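Local coordinates for conjugal transfer protein (Escherichia coli, PDB 5WIO) that probably forms part of the inner-membrane channel for type IV secretion in plasmid conjugation, as a VirB8 relative, here as its C-terminal portion, at residues 37-42 / 88-93. Numbering follows the deposited sequence.
With XXE (4-(1H-pyrrol-1-yl)pyridine-2-carboxylic acid), chain E.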
ATOM      1  N   TYR A  37       2.727  -4.482  -7.656  1.00 48.41           N
ATOM      2  CA  TYR A  37       3.024  -5.375  -8.769  1.00 45.46           C
ATOM      3  C   TYR A  37       3.571  -4.610  -9.968  1.00 45.61           C
ATOM      4  O   TYR A  37       4.620  -4.953 -10.509  1.00 44.55           O
ATOM      5  CB  TYR A  37       1.768  -6.155  -9.169  1.00 45.55           C
ATOM      6  CG  TYR A  37       1.990  -7.186 -10.254  1.00 47.47           C
ATOM      7  CD1 TYR A  37       2.359  -8.487  -9.938  1.00 45.22           C
ATOM      8  CD2 TYR A  37       1.821  -6.861 -11.593  1.00 49.73           C
ATOM      9  CE1 TYR A  37       2.559  -9.432 -10.924  1.00 44.26           C
ATOM     10  CE2 TYR A  37       2.017  -7.802 -12.588  1.00 43.10           C
ATOM     11  CZ  TYR A  37       2.386  -9.086 -12.246  1.00 42.99           C
ATOM     12  OH  TYR A  37       2.585 -10.032 -13.226  1.00 42.79           O
ATOM     13  N   VAL A  38       2.850  -3.569 -10.374  1.00 45.67           N
ATOM     14  CA  VAL A  38       3.242  -2.751 -11.516  1.00 37.84           C
ATOM     15  C   VAL A  38       4.608  -2.102 -11.301  1.00 41.05           C
ATOM     16  O   VAL A  38       5.401  -1.982 -12.236  1.00 41.49           O
ATOM     17  CB  VAL A  38       2.201  -1.650 -11.800  1.00 46.02           C
ATOM     18  CG1 VAL A  38       2.698  -0.715 -12.893  1.00 43.11           C
ATOM     19  CG2 VAL A  38       0.869  -2.275 -12.184  1.00 40.26           C
ATOM     20  N   ILE A  39       4.880  -1.687 -10.068  1.00 40.89           N
ATOM     21  CA  ILE A  39       6.160  -1.065  -9.745  1.00 44.91           C
ATOM     22  C   ILE A  39       7.279  -2.095  -9.815  1.00 48.27           C
ATOM     23  O   ILE A  39       8.400  -1.783 -10.209  1.00 51.87           O
ATOM     24  CB  ILE A  39       6.150  -0.421  -8.348  1.00 46.18           C
ATOM     25  CG1 ILE A  39       4.952   0.516  -8.195  1.00 46.64           C
ATOM     26  CG2 ILE A  39       7.451   0.333  -8.103  1.00 44.77           C
ATOM     27  CD1 ILE A  39       4.817   1.107  -6.811  1.00 50.44           C
ATOM     28  N   HIS A  40       6.966  -3.328  -9.430  1.00 52.74           N
ATOM     29  CA  HIS A  40       7.938  -4.411  -9.478  1.00 51.25           C
ATOM     30  C   HIS A  40       8.233  -4.841 -10.908  1.00 46.97           C
ATOM     31  O   HIS A  40       9.383  -5.107 -11.260  1.00 56.24           O
ATOM     32  CB  HIS A  40       7.445  -5.617  -8.677  1.00 42.43           C
ATOM     33  CG  HIS A  40       7.668  -5.500  -7.202  1.00 43.31           C
ATOM     34  ND1 HIS A  40       8.889  -5.162  -6.659  1.00 44.65           N
ATOM     35  CD2 HIS A  40       6.831  -5.689  -6.155  1.00 40.75           C
ATOM     36  CE1 HIS A  40       8.793  -5.140  -5.342  1.00 49.03           C
ATOM     37  NE2 HIS A  40       7.555  -5.458  -5.010  1.00 39.58           N
ATOM     38  N   ARG A  41       7.193  -4.905 -11.733  1.00 41.65           N
ATOM     39  CA  ARG A  41       7.320  -5.485 -13.063  1.00 44.30           C
ATOM     40  C   ARG A  41       7.661  -4.463 -14.148  1.00 44.05           C
ATOM     41  O   ARG A  41       8.228  -4.820 -15.180  1.00 44.09           O
ATOM     42  CB  ARG A  41       6.034  -6.222 -13.444  1.00 41.28           C
ATOM     43  CG  ARG A  41       6.120  -6.939 -14.780  1.00 39.22           C
ATOM     44  CD  ARG A  41       4.848  -7.698 -15.096  1.00 30.22           C
ATOM     45  NE  ARG A  41       4.892  -8.278 -16.435  1.00 35.97           N
ATOM     46  CZ  ARG A  41       3.951  -9.068 -16.940  1.00 39.82           C
ATOM     47  NH1 ARG A  41       2.887  -9.385 -16.216  1.00 48.20           N
ATOM     48  NH2 ARG A  41       4.077  -9.546 -18.170  1.00 42.64           N
ATOM     49  N   GLU A  42       7.321  -3.197 -13.927  1.00 50.11           N
ATOM     50  CA  GLU A  42       7.569  -2.179 -14.945  1.00 39.22           C
ATOM     51  C   GLU A  42       8.781  -1.308 -14.623  1.00 43.01           C
ATOM     52  O   GLU A  42       9.237  -0.541 -15.470  1.00 44.27           O
ATOM     53  CB  GLU A  42       6.332  -1.299 -15.135  1.00 34.61           C
ATOM     54  CG  GLU A  42       5.112  -2.041 -15.664  1.00 45.14           C
ATOM     55  CD  GLU A  42       5.342  -2.671 -17.027  1.00 40.20           C
ATOM     56  OE1 GLU A  42       6.386  -2.390 -17.657  1.00 36.10           O
ATOM     57  OE2 GLU A  42       4.474  -3.454 -17.471  1.00 45.53           O
ATOM     58  N   THR A  88      14.570   2.759 -15.248  1.00 59.43           N
ATOM     59  CA  THR A  88      13.251   3.237 -15.490  1.00 53.21           C
ATOM     60  C   THR A  88      12.528   3.342 -14.183  1.00 56.48           C
ATOM     61  O   THR A  88      12.350   2.383 -13.473  1.00 54.67           O
ATOM     62  CB  THR A  88      12.513   2.286 -16.395  1.00 51.09           C
ATOM     63  OG1 THR A  88      13.172   2.270 -17.648  1.00 40.47           O
ATOM     64  CG2 THR A  88      11.133   2.740 -16.599  1.00 43.51           C
ATOM     65  N   ARG A  89      12.087   4.541 -13.893  1.00 56.89           N
ATOM     66  CA  ARG A  89      11.228   4.818 -12.744  1.00 50.85           C
ATOM     67  C   ARG A  89       9.746   4.656 -13.080  1.00 41.72           C
ATOM     68  O   ARG A  89       9.334   4.877 -14.219  1.00 46.47           O
ATOM     69  CB  ARG A  89      11.499   6.232 -12.229  1.00 68.46           C
ATOM     70  CG  ARG A  89      10.413   6.801 -11.336  1.00 70.12           C
ATOM     71  CD  ARG A  89      10.746   8.225 -10.925  1.00 67.23           C
ATOM     72  NE  ARG A  89      11.146   9.043 -12.068  1.00 71.48           N
ATOM     73  CZ  ARG A  89      11.478  10.327 -11.989  1.00 75.01           C
ATOM     74  NH1 ARG A  89      11.458  10.949 -10.816  1.00 74.04           N
ATOM     75  NH2 ARG A  89      11.830  10.993 -13.080  1.00 79.20           N
ATOM     76  N   VAL A  90       8.949   4.274 -12.084  1.00 50.95           N
ATOM     77  CA  VAL A  90       7.514   4.083 -12.282  1.00 50.56           C
ATOM     78  C   VAL A  90       6.682   5.011 -11.398  1.00 45.60           C
ATOM     79  O   VAL A  90       7.007   5.234 -10.232  1.00 47.28           O
ATOM     80  CB  VAL A  90       7.103   2.623 -12.013  1.00 49.29           C
ATOM     81  CG1 VAL A  90       5.615   2.532 -11.716  1.00 42.07           C
ATOM     82  CG2 VAL A  90       7.471   1.746 -13.200  1.00 45.30           C
ATOM     83  N   LYS A  91       5.605   5.546 -11.967  1.00 51.47           N
ATOM     84  CA  LYS A  91       4.741   6.492 -11.264  1.00 51.16           C
ATOM     85  C   LYS A  91       3.260   6.164 -11.446  1.00 46.03           C
ATOM     86  O   LYS A  91       2.727   6.260 -12.550  1.00 45.98           O
ATOM     87  CB  LYS A  91       5.016   7.916 -11.749  1.00 52.78           C
ATOM     88  CG  LYS A  91       3.960   8.929 -11.343  1.00 54.45           C
ATOM     89  CD  LYS A  91       3.953   9.162  -9.843  1.00 64.28           C
ATOM     90  CE  LYS A  91       2.925  10.215  -9.453  1.00 65.25           C
ATOM     91  NZ  LYS A  91       3.142  11.498 -10.182  1.00 73.44           N
ATOM     92  N   ILE A  92       2.599   5.785 -10.356  1.00 50.76           N
ATOM     93  CA  ILE A  92       1.173   5.475 -10.396  1.00 48.66           C
ATOM     94  C   ILE A  92       0.334   6.746 -10.467  1.00 47.76           C
ATOM     95  O   ILE A  92       0.634   7.734  -9.797  1.00 53.21           O
ATOM     96  CB  ILE A  92       0.737   4.656  -9.168  1.00 44.74           C
ATOM     97  CG1 ILE A  92       1.629   3.423  -9.008  1.00 43.49           C
ATOM     98  CG2 ILE A  92      -0.729   4.260  -9.284  1.00 40.04           C
ATOM     99  CD1 ILE A  92       1.607   2.495 -10.199  1.00 38.92           C
ATOM    100  N   ASN A  93      -0.668   6.740 -11.349  1.00 49.62           N
ATOM    101  CA  ASN A  93      -1.547   7.899 -11.541  1.00 41.76           C
ATOM    102  C   ASN A  93      -3.031   7.703 -11.190  1.00 49.40           C
ATOM    103  O   ASN A  93      -3.720   8.666 -10.854  1.00 50.78           O
ATOM    104  CB  ASN A  93      -1.419   8.426 -12.973  1.00 42.08           C
ATOM    105  CG  ASN A  93      -0.013   8.888 -13.301  1.00 52.25           C
ATOM    106  OD1 ASN A  93       0.597   9.642 -12.544  1.00 46.14           O
ATOM    107  ND2 ASN A  93       0.509   8.436 -14.436  1.00 45.06           N
TER
HETATM  108  OAM XXE E 301      10.243  -1.663  -5.560  1.00 76.85           O
HETATM  109  CAL XXE E 301      10.767  -1.427  -6.680  1.00 71.40           C
HETATM  110  OAN XXE E 301      10.313  -1.980  -7.716  1.00 61.86           O
HETATM  111  CAH XXE E 301      11.941  -0.477  -6.780  1.00 75.87           C
HETATM  112  CAG XXE E 301      12.131   0.275  -7.930  1.00 66.73           C
HETATM  113  NAI XXE E 301      12.810  -0.361  -5.737  0.95 81.95           N
HETATM  114  CAJ XXE E 301      13.870   0.492  -5.821  1.00 68.81           C
HETATM  115  CAK XXE E 301      14.062   1.242  -6.969  1.00 69.79           C
HETATM  116  CAF XXE E 301      13.191   1.125  -8.015  1.00 69.43           C
HETATM  117  NAA XXE E 301      13.394   1.896  -9.188  0.95 67.77           N
HETATM  118  CAB XXE E 301      13.197   1.458 -10.505  0.90 60.71           C
HETATM  119  CAC XXE E 301      13.513   2.512 -11.357  1.00 61.32           C
HETATM  120  CAD XXE E 301      13.907   3.609 -10.569  0.80 68.76           C
HETATM  121  CAE XXE E 301      13.833   3.226  -9.235  0.85 68.97           C
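In the NTF2-like fold of this VirB8 domain, the long helix 27-42 packs against the antiparallel sheet, and here the 37-42 part of it lies on strand 86-98. The axes of the two short segments run nearly antiparallel (161°). They approach to 8.3 Å. V90 sits at the centre, with CA 5.9 Å from CA of I39, and its two methyls divide the work. CG1, anti to the backbone N (chi1 159°), meets CG1 of I39 at 4.1 Å, the two side chains crossing at a slant. CG2 turns to the end of the segment, 3.6 Å from the carbonyl carbon of E42 and also against its CB. Further along the strand, the terminal methyl CD1 of I92 reaches CG1 of V38 at 4.3 Å and lies near CG1 of I39. At the other end, CG2 of T88 faces the carbonyl O of E42. The carboxylate of E42 leads away from the strand and is hydrogen-bonded to Y156. The bound 4-(1H-pyrrol-1-yl)pyridine-2-carboxylic acid (XXE) lies beside this seam: I39 CG2 is 3.7 Å from its oxygen OAN. Its pyrrole lies by T88 and R89, where its fit is doubtful. H40 ND1 is near the same oxygen but is hydrogen-bonded to D52. Replacing V90 by an alanine removes both methyls; E42 would probably lose its closest apolar neighbour on the strand, and I39 CG1 is likely to keep just its looser contact with I92 across this seam. No hydrogen bond joins the two segments, so their association rests on van der Waals packing, mostly of aliphatic side chains, with methyls against the backbone carbonyl of E42 and the ligand lodged at its border.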